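Local coordinates for uncharacterized protein (Thermus thermophilus HB8, PDB 4WVA) that hydrolyses mannosylglycerate and, with similar efficiency, glucosylglycerate into the free sugar and glycerate, as a GH63 glycosidase built on an (alpha/alpha)6 barrel, at residues A[275-280]-A[316-321]; A[251-254]-A[258-261]; A[172-177]-A[208-213]; A[42-47]-A[111-116]. One frame throughout, in Å; residues are numbered along the deposited sequence. Where two conformers were deposited one is given.

Contact 1 (A[275-280]-A[316-321])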
loop_
_atom_site.group_PDB
_atom_site.type_symbol
_atom_site.label_atom_id
_atom_site.label_comp_id
_atom_site.label_asym_id
_atom_site.label_seq_id
_atom_site.Cartn_x
_atom_site.Cartn_y
_atom_site.Cartn_z
ATOM N N ALA A 275 2.261 11.710 0.102
ATOM C CA ALA A 275 3.302 12.717 0.217
ATOM C C ALA A 275 2.836 13.938 1.011
ATOM O O ALA A 275 3.647 14.632 1.598
ATOM C CB ALA A 275 3.789 13.156 -1.156
ATOM N N LEU A 276 1.539 14.210 1.019
ATOM C CA LEU A 276 1.011 15.395 1.703
ATOM C C LEU A 276 1.051 15.273 3.212
ATOM O O LEU A 276 0.829 16.257 3.933
ATOM C CB LEU A 276 -0.425 15.677 1.252
ATOM C CG LEU A 276 -0.635 15.874 -0.261
ATOM C CD1 LEU A 276 -2.097 16.160 -0.543
ATOM C CD2 LEU A 276 0.248 16.987 -0.789
ATOM N N TRP A 277 1.297 14.069 3.716
ATOM C CA TRP A 277 1.416 13.879 5.155
ATOM C C TRP A 277 2.645 14.594 5.710
ATOM O O TRP A 277 3.747 14.378 5.206
ATOM C CB TRP A 277 1.543 12.398 5.482
ATOM C CG TRP A 277 1.681 12.120 6.961
ATOM C CD1 TRP A 277 2.818 11.774 7.637
ATOM C CD2 TRP A 277 0.636 12.132 7.925
ATOM N NE1 TRP A 277 2.540 11.578 8.963
ATOM C CE2 TRP A 277 1.205 11.794 9.168
ATOM C CE3 TRP A 277 -0.737 12.387 7.859
ATOM C CZ2 TRP A 277 0.445 11.717 10.341
ATOM C CZ3 TRP A 277 -1.487 12.311 9.015
ATOM C CH2 TRP A 277 -0.903 11.971 10.234
ATOM N N ASP A 278 2.441 15.399 6.756
ATOM C CA ASP A 278 3.524 16.043 7.469
ATOM C C ASP A 278 3.734 15.335 8.800
ATOM O O ASP A 278 2.878 15.364 9.682
ATOM C CB ASP A 278 3.220 17.528 7.708
ATOM C CG ASP A 278 4.419 18.261 8.262
ATOM O OD1 ASP A 278 4.521 18.403 9.477
ATOM O OD2 ASP A 278 5.327 18.567 7.473
ATOM N N ARG A 279 4.868 14.651 8.922
ATOM C CA ARG A 279 5.160 13.913 10.144
ATOM C C ARG A 279 5.308 14.780 11.386
ATOM O O ARG A 279 4.890 14.367 12.457
ATOM C CB ARG A 279 6.409 13.051 9.964
ATOM C CG ARG A 279 6.198 11.874 9.040
ATOM C CD ARG A 279 7.544 11.265 8.696
ATOM N NE ARG A 279 7.491 9.962 8.041
ATOM C CZ ARG A 279 7.415 9.765 6.728
ATOM N NH1 ARG A 279 7.305 10.790 5.886
ATOM N NH2 ARG A 279 7.436 8.521 6.245
ATOM N N GLU A 280 5.896 15.966 11.261
ATOM C CA GLU A 280 6.085 16.818 12.434
ATOM C C GLU A 280 4.744 17.287 13.003
ATOM O O GLU A 280 4.527 17.275 14.219
ATOM C CB GLU A 280 6.991 17.999 12.088
ATOM C CG GLU A 280 7.719 18.581 13.276
ATOM C CD GLU A 280 8.817 19.535 12.853
ATOM O OE1 GLU A 280 9.988 19.125 12.827
ATOM O OE2 GLU A 280 8.502 20.685 12.520
ATOM N N ALA A 316 -3.764 6.539 10.277
ATOM C CA ALA A 316 -5.178 6.704 10.589
ATOM C C ALA A 316 -5.388 6.901 12.098
ATOM O O ALA A 316 -6.226 7.701 12.521
ATOM C CB ALA A 316 -5.991 5.509 10.086
ATOM N N SER A 317 -4.601 6.190 12.900
ATOM C CA SER A 317 -4.703 6.327 14.350
ATOM C C SER A 317 -4.254 7.718 14.811
ATOM O O SER A 317 -4.842 8.268 15.750
ATOM C CB SER A 317 -3.949 5.195 15.079
ATOM O OG SER A 317 -2.601 5.521 15.358
ATOM N N LEU A 318 -3.250 8.296 14.157
ATOM C CA LEU A 318 -2.822 9.671 14.482
ATOM C C LEU A 318 -3.920 10.694 14.119
ATOM O O LEU A 318 -4.175 11.664 14.862
ATOM C CB LEU A 318 -1.468 10.008 13.834
ATOM C CG LEU A 318 -0.314 9.140 14.357
ATOM C CD1 LEU A 318 0.921 9.335 13.507
ATOM C CD2 LEU A 318 0.006 9.470 15.798
ATOM N N LEU A 319 -4.597 10.479 12.986
ATOM C CA LEU A 319 -5.773 11.290 12.670
ATOM C C LEU A 319 -6.902 11.107 13.699
ATOM O O LEU A 319 -7.562 12.094 14.069
ATOM C CB LEU A 319 -6.276 11.000 11.250
ATOM C CG LEU A 319 -5.415 11.518 10.099
ATOM C CD1 LEU A 319 -6.018 11.107 8.750
ATOM C CD2 LEU A 319 -5.285 13.039 10.166
ATOM N N ALA A 320 -7.129 9.876 14.155
ATOM C CA ALA A 320 -8.160 9.616 15.172
ATOM C C ALA A 320 -7.864 10.414 16.447
ATOM O O ALA A 320 -8.759 11.012 17.035
ATOM C CB ALA A 320 -8.267 8.142 15.480
ATOM N N GLN A 321 -6.594 10.451 16.833
ATOM C CA GLN A 321 -6.158 11.248 17.981
ATOM C C GLN A 321 -6.417 12.727 17.760
ATOM O O GLN A 321 -6.895 13.426 18.658
ATOM C CB GLN A 321 -4.678 10.993 18.283
ATOM C CG GLN A 321 -4.445 9.590 18.783
ATOM C CD GLN A 321 -3.013 9.313 19.200
ATOM O OE1 GLN A 321 -2.067 9.737 18.552
ATOM N NE2 GLN A 321 -2.856 8.588 20.287
#
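Trp277 spans the distance to Leu318 and Leu319 almost alone: the nearest CA atoms of the two segments, those of Trp277 and Leu319, stand 10.7 Å apart, and the long indole fills that interval. Its CG lies anti to the backbone N (chi1 180°), which extends the ring away from strand 277-278 and brings the benzo end of the indole to helix 313-327. Two leucines adjacent in sequence receive it. On one flank, CZ3 of Trp277 meets CD2 of Leu319 at 4.0 Å, the methyl sitting at the ring edge, close to its plane. On the other flank, CZ2 of Trp277 approaches CD1 of Leu318, also at 4.0 Å, and here the methyl comes in obliquely. CH2 of Trp277 adds a contact of 4.1 Å to CB of Leu318, whose side chain runs roughly perpendicular to the indole. The Leu319 half is the enclosed one: this leucine is buried and also touches Phe283, Tyr284 and Leu306, while Tyr284 packs edge-to-face with the indole and Arg315 makes a cation-pi contact with it. The Leu318 side is looser, being partly exposed, and Arg367 of a second subunit packs on it. Beyond the indole, at the subunit boundary, polar residues take over: Arg279 salt-bridges Asp368, and exposed Glu280 salt-bridges Lys117 and Arg420, all three of that second subunit. What results is a beta hairpin, strand 277-278 antiparallel to 283-288, anchored through an aromatic side chain on helix 313-327, as an addition to the helical fold of this (alpha/alpha)6-barrel enzyme.

Contact 2 (A[251-254]-A[258-261])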
loop_
_atom_site.group_PDB
_atom_site.type_symbol
_atom_site.label_atom_id
_atom_site.label_comp_id
_atom_site.label_asym_id
_atom_site.label_seq_id
_atom_site.Cartn_x
_atom_site.Cartn_y
_atom_site.Cartn_z
ATOM N N LEU A 251 -16.060 0.134 -11.452
ATOM C CA LEU A 251 -17.063 0.259 -12.544
ATOM C C LEU A 251 -16.542 -0.255 -13.874
ATOM O O LEU A 251 -17.239 -1.002 -14.550
ATOM C CB LEU A 251 -17.517 1.705 -12.713
ATOM C CG LEU A 251 -18.524 2.212 -11.712
ATOM C CD1 LEU A 251 -18.535 3.735 -11.711
ATOM C CD2 LEU A 251 -19.907 1.633 -12.020
ATOM N N ALA A 252 -15.330 0.142 -14.248
ATOM C CA ALA A 252 -14.720 -0.319 -15.494
ATOM C C ALA A 252 -14.669 -1.844 -15.557
ATOM O O ALA A 252 -15.037 -2.451 -16.571
ATOM C CB ALA A 252 -13.322 0.249 -15.652
ATOM N N VAL A 253 -14.201 -2.465 -14.480
ATOM C CA VAL A 253 -14.075 -3.928 -14.486
ATOM C C VAL A 253 -15.458 -4.569 -14.579
ATOM O O VAL A 253 -15.652 -5.516 -15.367
ATOM C CB VAL A 253 -13.294 -4.475 -13.269
ATOM C CG1 VAL A 253 -13.266 -5.994 -13.302
ATOM C CG2 VAL A 253 -11.868 -3.950 -13.274
ATOM N N LEU A 254 -16.402 -4.089 -13.776
ATOM C CA LEU A 254 -17.765 -4.639 -13.774
ATOM C C LEU A 254 -18.467 -4.506 -15.123
ATOM O O LEU A 254 -19.200 -5.419 -15.533
ATOM C CB LEU A 254 -18.601 -4.019 -12.664
ATOM C CG LEU A 254 -18.184 -4.415 -11.238
ATOM C CD1 LEU A 254 -18.861 -3.545 -10.223
ATOM C CD2 LEU A 254 -18.510 -5.882 -10.964
ATOM N N ASP A 258 -11.650 -1.463 -20.401
ATOM C CA ASP A 258 -10.218 -1.595 -20.085
ATOM C C ASP A 258 -9.862 -0.460 -19.110
ATOM O O ASP A 258 -10.000 0.698 -19.451
ATOM C CB ASP A 258 -9.381 -1.532 -21.380
ATOM C CG ASP A 258 -7.886 -1.667 -21.135
ATOM O OD1 ASP A 258 -7.192 -2.477 -21.818
ATOM O OD2 ASP A 258 -7.378 -0.953 -20.263
ATOM N N PRO A 259 -9.434 -0.794 -17.874
ATOM C CA PRO A 259 -9.132 0.246 -16.890
ATOM C C PRO A 259 -7.643 0.581 -16.746
ATOM O O PRO A 259 -7.252 1.149 -15.734
ATOM C CB PRO A 259 -9.624 -0.382 -15.571
ATOM C CG PRO A 259 -9.554 -1.851 -15.794
ATOM C CD PRO A 259 -9.337 -2.130 -17.259
ATOM N N TYR A 260 -6.818 0.230 -17.736
ATOM C CA TYR A 260 -5.362 0.356 -17.605
ATOM C C TYR A 260 -4.997 1.801 -17.258
ATOM O O TYR A 260 -4.165 2.027 -16.380
ATOM C CB TYR A 260 -4.681 -0.087 -18.917
ATOM C CG TYR A 260 -3.205 -0.404 -18.852
ATOM C CD1 TYR A 260 -2.262 0.445 -19.443
ATOM C CD2 TYR A 260 -2.748 -1.585 -18.281
ATOM C CE1 TYR A 260 -0.909 0.136 -19.428
ATOM C CE2 TYR A 260 -1.401 -1.901 -18.265
ATOM C CZ TYR A 260 -0.485 -1.038 -18.837
ATOM O OH TYR A 260 0.861 -1.354 -18.812
ATOM N N GLU A 261 -5.652 2.746 -17.925
ATOM C CA GLU A 261 -5.437 4.189 -17.732
ATOM C C GLU A 261 -5.729 4.593 -16.279
ATOM O O GLU A 261 -4.959 5.297 -15.629
ATOM C CB GLU A 261 -6.348 4.956 -18.672
ATOM C CG GLU A 261 -6.043 6.440 -18.798
ATOM C CD GLU A 261 -6.866 7.139 -19.864
ATOM O OE1 GLU A 261 -6.587 8.325 -20.138
ATOM O OE2 GLU A 261 -7.811 6.539 -20.426
#
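At the short connection between helix 235-254 and helix 260-275, Pro259 is set against Ala252 and Val253. The backbones come close, with the CA atoms of Ala252 and Pro259 only 5.8 Å apart, and the Ala252 methyl projects into that interval toward the proline ring. CB of Ala252 points at the ring and meets CB of Pro259 at 3.8 Å. Next to it, CG2 of Val253 lies 4.0 Å from CG of Pro259, the two side chains crossing obliquely. The valine has CG1 anti to its backbone N (chi1 177°), which leaves CG2 as the branch directed at the ring. Consecutive helices joined by short turns are the building principle of the six-hairpin glycosidases, and this connection is consistent with that plan. The second helix starts just after Pro259, its N-cap residue. Asp258 ties the start of this helix: its OD2 accepts the backbone N-H of Tyr260 at 2.8 Å in an Asx turn; the bond is fairly straight (162°), and the N-H reaches the oxygen nearly along its C-O axis. The other carboxylate oxygen, OD1, forms a salt bridge with Arg150 of the third subunit, whose Tyr149 packs on Pro259 and whose Trp287 packs on Val253.

Contact 3 (A[172-177]-A[208-213])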
loop_
_atom_site.group_PDB
_atom_site.type_symbol
_atom_site.label_atom_id
_atom_site.label_comp_id
_atom_site.label_asym_id
_atom_site.label_seq_id
_atom_site.Cartn_x
_atom_site.Cartn_y
_atom_site.Cartn_z
ATOM N N LYS A 172 -2.810 32.511 2.543
ATOM C CA LYS A 172 -1.520 32.901 1.935
ATOM C C LYS A 172 -1.473 32.773 0.411
ATOM O O LYS A 172 -1.055 33.705 -0.273
ATOM C CB LYS A 172 -0.354 32.179 2.608
ATOM C CG LYS A 172 -0.220 32.512 4.076
ATOM C CD LYS A 172 1.150 32.139 4.635
ATOM C CE LYS A 172 1.186 32.342 6.141
ATOM N NZ LYS A 172 2.516 32.008 6.733
ATOM N N PRO A 173 -1.934 31.636 -0.158
ATOM C CA PRO A 173 -1.983 31.598 -1.615
ATOM C C PRO A 173 -2.818 32.746 -2.225
ATOM O O PRO A 173 -2.438 33.319 -3.238
ATOM C CB PRO A 173 -2.620 30.240 -1.911
ATOM C CG PRO A 173 -2.269 29.393 -0.723
ATOM C CD PRO A 173 -2.175 30.313 0.458
ATOM N N LEU A 174 -3.942 33.071 -1.601
ATOM C CA LEU A 174 -4.818 34.108 -2.144
ATOM C C LEU A 174 -4.226 35.499 -2.017
ATOM O O LEU A 174 -4.580 36.380 -2.800
ATOM C CB LEU A 174 -6.174 34.095 -1.466
ATOM C CG LEU A 174 -7.125 33.097 -2.075
ATOM C CD1 LEU A 174 -8.287 32.924 -1.110
ATOM C CD2 LEU A 174 -7.605 33.522 -3.466
ATOM N N SER A 175 -3.339 35.691 -1.052
ATOM C CA SER A 175 -2.686 36.996 -0.851
ATOM C C SER A 175 -1.856 37.444 -2.059
ATOM O O SER A 175 -1.546 38.638 -2.190
ATOM C CB SER A 175 -1.823 36.976 0.413
ATOM O OG SER A 175 -0.648 36.217 0.206
ATOM N N ARG A 176 -1.498 36.514 -2.947
ATOM C CA ARG A 176 -0.745 36.841 -4.155
ATOM C C ARG A 176 -1.597 37.217 -5.359
ATOM O O ARG A 176 -1.056 37.593 -6.401
ATOM C CB ARG A 176 0.183 35.682 -4.532
ATOM C CG ARG A 176 1.047 35.283 -3.364
ATOM C CD ARG A 176 2.243 34.440 -3.736
ATOM N NE ARG A 176 2.810 33.961 -2.490
ATOM C CZ ARG A 176 2.513 32.797 -1.912
ATOM N NH1 ARG A 176 1.692 31.925 -2.497
ATOM N NH2 ARG A 176 3.071 32.503 -0.746
ATOM N N VAL A 177 -2.923 37.136 -5.235
ATOM C CA VAL A 177 -3.798 37.418 -6.353
ATOM C C VAL A 177 -3.985 38.932 -6.420
ATOM O O VAL A 177 -4.390 39.526 -5.425
ATOM C CB VAL A 177 -5.157 36.726 -6.170
ATOM C CG1 VAL A 177 -6.144 37.148 -7.254
ATOM C CG2 VAL A 177 -4.949 35.216 -6.158
ATOM N N LEU A 208 -12.915 36.946 -7.771
ATOM C CA LEU A 208 -13.295 37.563 -9.039
ATOM C C LEU A 208 -12.087 37.898 -9.907
ATOM O O LEU A 208 -12.113 37.687 -11.116
ATOM C CB LEU A 208 -14.203 38.791 -8.813
ATOM C CG LEU A 208 -15.706 38.481 -8.815
ATOM C CD1 LEU A 208 -16.171 38.097 -10.211
ATOM C CD2 LEU A 208 -16.079 37.390 -7.829
ATOM N N SER A 209 -11.020 38.376 -9.283
ATOM C CA SER A 209 -9.757 38.606 -10.012
ATOM C C SER A 209 -9.308 37.354 -10.773
ATOM O O SER A 209 -8.937 37.406 -11.959
ATOM C CB SER A 209 -8.662 39.072 -9.062
ATOM O OG SER A 209 -7.425 39.187 -9.750
ATOM N N LEU A 210 -9.362 36.205 -10.103
ATOM C CA LEU A 210 -9.013 34.948 -10.758
ATOM C C LEU A 210 -9.944 34.616 -11.911
ATOM O O LEU A 210 -9.493 34.235 -12.994
ATOM C CB LEU A 210 -8.982 33.795 -9.739
ATOM C CG LEU A 210 -7.824 33.774 -8.723
ATOM C CD1 LEU A 210 -8.072 32.747 -7.618
ATOM C CD2 LEU A 210 -6.493 33.504 -9.397
ATOM N N LEU A 211 -11.250 34.773 -11.691
ATOM C CA LEU A 211 -12.243 34.553 -12.726
ATOM C C LEU A 211 -11.924 35.401 -13.954
ATOM O O LEU A 211 -11.918 34.894 -15.078
ATOM C CB LEU A 211 -13.656 34.875 -12.205
ATOM C CG LEU A 211 -14.866 34.455 -13.067
ATOM C CD1 LEU A 211 -16.141 34.486 -12.241
ATOM C CD2 LEU A 211 -15.050 35.317 -14.315
ATOM N N TYR A 212 -11.663 36.690 -13.729
ATOM C CA TYR A 212 -11.398 37.614 -14.838
ATOM C C TYR A 212 -10.137 37.218 -15.593
ATOM O O TYR A 212 -10.103 37.290 -16.820
ATOM C CB TYR A 212 -11.303 39.069 -14.357
ATOM C CG TYR A 212 -12.591 39.638 -13.782
ATOM C CD1 TYR A 212 -13.825 39.335 -14.344
ATOM C CD2 TYR A 212 -12.569 40.487 -12.679
ATOM C CE1 TYR A 212 -14.998 39.851 -13.824
ATOM C CE2 TYR A 212 -13.740 41.004 -12.154
ATOM C CZ TYR A 212 -14.946 40.680 -12.737
ATOM O OH TYR A 212 -16.122 41.184 -12.230
ATOM N N LEU A 213 -9.106 36.777 -14.874
ATOM C CA LEU A 213 -7.899 36.266 -15.530
ATOM C C LEU A 213 -8.241 35.065 -16.422
ATOM O O LEU A 213 -7.855 35.013 -17.586
ATOM C CB LEU A 213 -6.821 35.884 -14.506
ATOM C CG LEU A 213 -5.582 35.179 -15.068
ATOM C CD1 LEU A 213 -4.852 36.137 -16.016
ATOM C CD2 LEU A 213 -4.668 34.683 -13.970
#
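Val177 reaches helix 201-216 with both of its methyl groups. CG1 of Val177 lies 3.5 Å from OG and 3.6 Å from CB of Ser209, the OG contact being packing and not a bond, and it also reaches CG of Leu210. CG2 of Val177 meets CD2 of Leu210 at 4.0 Å, the valine and leucine side chains crossing at about a right angle. The rotamer, with CG1 anti to the backbone N (chi1 173°) and CG2 beside the backbone N, presents both methyls to the helix. Leu174 adds a lighter touch, its CD2 standing 4.2 Å from CD1 of Leu210. Replacing Val177 by an alanine would probably open a gap beside Leu210 and leave the Ser209 CB without its hydrocarbon neighbour.

In the next shell, OG of Ser209 hydrogen-bonds to the carbonyl oxygen of Pro178, just after the valine. Arg206, one turn earlier on the helix, packs on both Leu174 and Val177. The backbone at Val177 is tied to its own segment by its N, bonded to O of Leu174 at 3.0 Å. Further out, OG of Ser175 donates to O of Lys172 at 2.6 Å, and Arg176 forms a salt bridge to Asp288. The packing joins helix 171-175 and the loop after it to helix 201-216 within the (alpha/alpha)6-barrel fold, in the neighbourhood of Asp165, the likely proton donor, whose side chain is about 8 Å from that of Leu174.

Contact 4 (A[42-47]-A[111-116])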
loop_
_atom_site.group_PDB
_atom_site.type_symbol
_atom_site.label_atom_id
_atom_site.label_comp_id
_atom_site.label_asym_id
_atom_site.label_seq_id
_atom_site.Cartn_x
_atom_site.Cartn_y
_atom_site.Cartn_z
ATOM N N GLY A 42 -29.147 11.005 -1.349
ATOM C CA GLY A 42 -30.412 11.243 -0.674
ATOM C C GLY A 42 -31.598 10.749 -1.484
ATOM O O GLY A 42 -32.513 10.135 -0.940
ATOM N N TRP A 43 -31.579 11.008 -2.798
ATOM C CA TRP A 43 -32.676 10.586 -3.656
ATOM C C TRP A 43 -32.868 9.058 -3.695
ATOM O O TRP A 43 -33.975 8.576 -3.985
ATOM C CB TRP A 43 -32.514 11.140 -5.081
ATOM C CG TRP A 43 -32.821 12.604 -5.198
ATOM C CD1 TRP A 43 -31.959 13.596 -5.578
ATOM C CD2 TRP A 43 -34.075 13.246 -4.945
ATOM N NE1 TRP A 43 -32.599 14.819 -5.563
ATOM C CE2 TRP A 43 -33.900 14.627 -5.191
ATOM C CE3 TRP A 43 -35.340 12.786 -4.554
ATOM C CZ2 TRP A 43 -34.936 15.549 -5.062
ATOM C CZ3 TRP A 43 -36.358 13.706 -4.416
ATOM C CH2 TRP A 43 -36.159 15.064 -4.677
ATOM N N THR A 44 -31.824 8.292 -3.379
ATOM C CA THR A 44 -31.958 6.814 -3.346
ATOM C C THR A 44 -33.005 6.383 -2.311
ATOM O O THR A 44 -33.496 5.247 -2.358
ATOM C CB THR A 44 -30.644 6.063 -3.003
ATOM O OG1 THR A 44 -30.246 6.347 -1.657
ATOM C CG2 THR A 44 -29.522 6.411 -3.954
ATOM N N GLN A 45 -33.307 7.265 -1.360
ATOM C CA GLN A 45 -34.287 6.987 -0.311
ATOM C C GLN A 45 -35.707 7.362 -0.733
ATOM O O GLN A 45 -36.653 7.151 0.034
ATOM C CB GLN A 45 -33.916 7.752 0.957
ATOM C CG GLN A 45 -32.583 7.365 1.541
ATOM C CD GLN A 45 -32.498 5.878 1.768
ATOM O OE1 GLN A 45 -33.159 5.334 2.672
ATOM N NE2 GLN A 45 -31.689 5.208 0.960
ATOM N N VAL A 46 -35.850 7.900 -1.943
ATOM C CA VAL A 46 -37.127 8.381 -2.468
ATOM C C VAL A 46 -37.461 7.683 -3.773
ATOM O O VAL A 46 -38.558 7.141 -3.940
ATOM C CB VAL A 46 -37.101 9.916 -2.699
ATOM C CG1 VAL A 46 -38.422 10.431 -3.249
ATOM C CG2 VAL A 46 -36.782 10.651 -1.415
ATOM N N ASP A 47 -36.517 7.700 -4.709
ATOM C CA ASP A 47 -36.742 7.166 -6.032
ATOM C C ASP A 47 -35.400 6.982 -6.731
ATOM O O ASP A 47 -34.711 7.948 -6.963
ATOM C CB ASP A 47 -37.609 8.138 -6.830
ATOM C CG ASP A 47 -37.986 7.600 -8.192
ATOM O OD1 ASP A 47 -37.337 8.006 -9.186
ATOM O OD2 ASP A 47 -38.925 6.769 -8.264
ATOM N N VAL A 111 -21.718 7.229 -8.437
ATOM C CA VAL A 111 -22.175 6.399 -9.550
ATOM C C VAL A 111 -21.956 4.897 -9.261
ATOM O O VAL A 111 -22.829 4.065 -9.557
ATOM C CB VAL A 111 -21.552 6.838 -10.888
ATOM C CG1 VAL A 111 -21.865 5.824 -11.967
ATOM C CG2 VAL A 111 -22.069 8.222 -11.304
ATOM N N ARG A 112 -20.817 4.540 -8.678
ATOM C CA ARG A 112 -20.566 3.134 -8.336
ATOM C C ARG A 112 -21.646 2.633 -7.364
ATOM O O ARG A 112 -22.182 1.532 -7.505
ATOM C CB ARG A 112 -19.180 2.936 -7.728
ATOM C CG ARG A 112 -18.958 1.487 -7.318
ATOM C CD ARG A 112 -17.608 1.266 -6.659
ATOM N NE ARG A 112 -17.454 -0.139 -6.274
ATOM C CZ ARG A 112 -16.374 -0.647 -5.674
ATOM N NH1 ARG A 112 -15.340 0.114 -5.374
ATOM N NH2 ARG A 112 -16.339 -1.940 -5.360
ATOM N N TYR A 113 -21.961 3.436 -6.368
ATOM C CA TYR A 113 -22.987 3.069 -5.404
ATOM C C TYR A 113 -24.357 2.901 -6.070
ATOM O O TYR A 113 -25.047 1.888 -5.855
ATOM C CB TYR A 113 -23.111 4.097 -4.275
ATOM C CG TYR A 113 -24.116 3.653 -3.264
ATOM C CD1 TYR A 113 -23.758 2.753 -2.271
ATOM C CD2 TYR A 113 -25.445 4.063 -3.346
ATOM C CE1 TYR A 113 -24.684 2.309 -1.366
ATOM C CE2 TYR A 113 -26.379 3.603 -2.449
ATOM C CZ TYR A 113 -25.985 2.741 -1.459
ATOM O OH TYR A 113 -26.917 2.292 -0.553
ATOM N N LEU A 114 -24.761 3.875 -6.878
ATOM C CA LEU A 114 -26.034 3.743 -7.618
ATOM C C LEU A 114 -26.033 2.487 -8.484
ATOM O O LEU A 114 -27.034 1.753 -8.538
ATOM C CB LEU A 114 -26.330 4.966 -8.471
ATOM C CG LEU A 114 -26.445 6.302 -7.731
ATOM C CD1 LEU A 114 -26.748 7.394 -8.735
ATOM C CD2 LEU A 114 -27.479 6.271 -6.604
ATOM N N TYR A 115 -24.910 2.238 -9.152
ATOM C CA TYR A 115 -24.809 1.086 -10.038
ATOM C C TYR A 115 -24.967 -0.237 -9.290
ATOM O O TYR A 115 -25.708 -1.126 -9.716
ATOM C CB TYR A 115 -23.500 1.094 -10.849
ATOM C CG TYR A 115 -23.368 -0.161 -11.666
ATOM C CD1 TYR A 115 -24.257 -0.420 -12.708
ATOM C CD2 TYR A 115 -22.415 -1.124 -11.370
ATOM C CE1 TYR A 115 -24.161 -1.568 -13.457
ATOM C CE2 TYR A 115 -22.319 -2.291 -12.110
ATOM C CZ TYR A 115 -23.201 -2.511 -13.162
ATOM O OH TYR A 115 -23.142 -3.661 -13.926
ATOM N N GLU A 116 -24.290 -0.359 -8.154
ATOM C CA GLU A 116 -24.259 -1.637 -7.436
ATOM C C GLU A 116 -25.553 -1.896 -6.673
ATOM O O GLU A 116 -25.933 -3.064 -6.473
ATOM C CB GLU A 116 -23.069 -1.689 -6.472
ATOM C CG GLU A 116 -21.719 -1.779 -7.181
ATOM C CD GLU A 116 -20.548 -1.890 -6.228
ATOM O OE1 GLU A 116 -20.768 -1.750 -5.012
ATOM O OE2 GLU A 116 -19.415 -2.090 -6.680
#
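In the turn between the early helices 33-43 and 48-62, Thr44 meets Leu114 and thereby ties that turn to helix 107-117 of the (alpha/alpha)6-barrel fold. The contact is almost entirely one methyl pair: CG2 of Thr44 and CD2 of Leu114 stand 3.3 Å apart, closer than usual van der Waals separation, so the packing is tight. Roughly at right angles to that approach, the Tyr113 ring turns its edge to the same methyl, CE2 of Tyr113 lying a looser 4.5 Å from CG2 of Thr44. With chi1 66°, OG1 of Thr44 sits between the backbone N and the carbonyl carbon, and CG2 is left to face the helix.

That rotation is held by the hydroxyl. OG1 hydrogen-bonds to O of Leu41 and accepts from NE2 of Gln45 at 3.2 Å, along a straight N-H direction (165°) nearly in the amide plane. With an alanine here the methyl and hydroxyl both go, which is likely to leave CD2 of Leu114 facing a gap and NE2 of Gln45 and O of Leu41 each short of a partner. Around the helix from Leu114, NE of Arg112 binds OE2 of Glu116 at 2.8 Å in a salt bridge. The chemistry implies a division of labour: two polar bonds hold the hydroxyl of buried Thr44 to the end of helix 33-43 and the turn after it, while helix 107-117 is met by a methyl alone.

How the contacts relate
From the N terminus, contact 4 comes first and closes a loop of 63 residues, joining the turn after helix 33-43 to helix 107-117. Contact 3 follows, closing 30 residues between helix 171-175 and helix 201-216 on the opposite side of the chain's centre from contact 4. Contact 2 spans a mere three residues between helices 235-254 and 260-275, and contact 1 closes 35, tying strand 277-278 to helix 313-327. All four run in series; none nests in or crosses another. Contacts 2 and 4 alone touch, Leu251 and Leu254 packing on Val111, Arg112, Tyr115 and Glu116. Both also face the third subunit, whereas contact 1 meets the second.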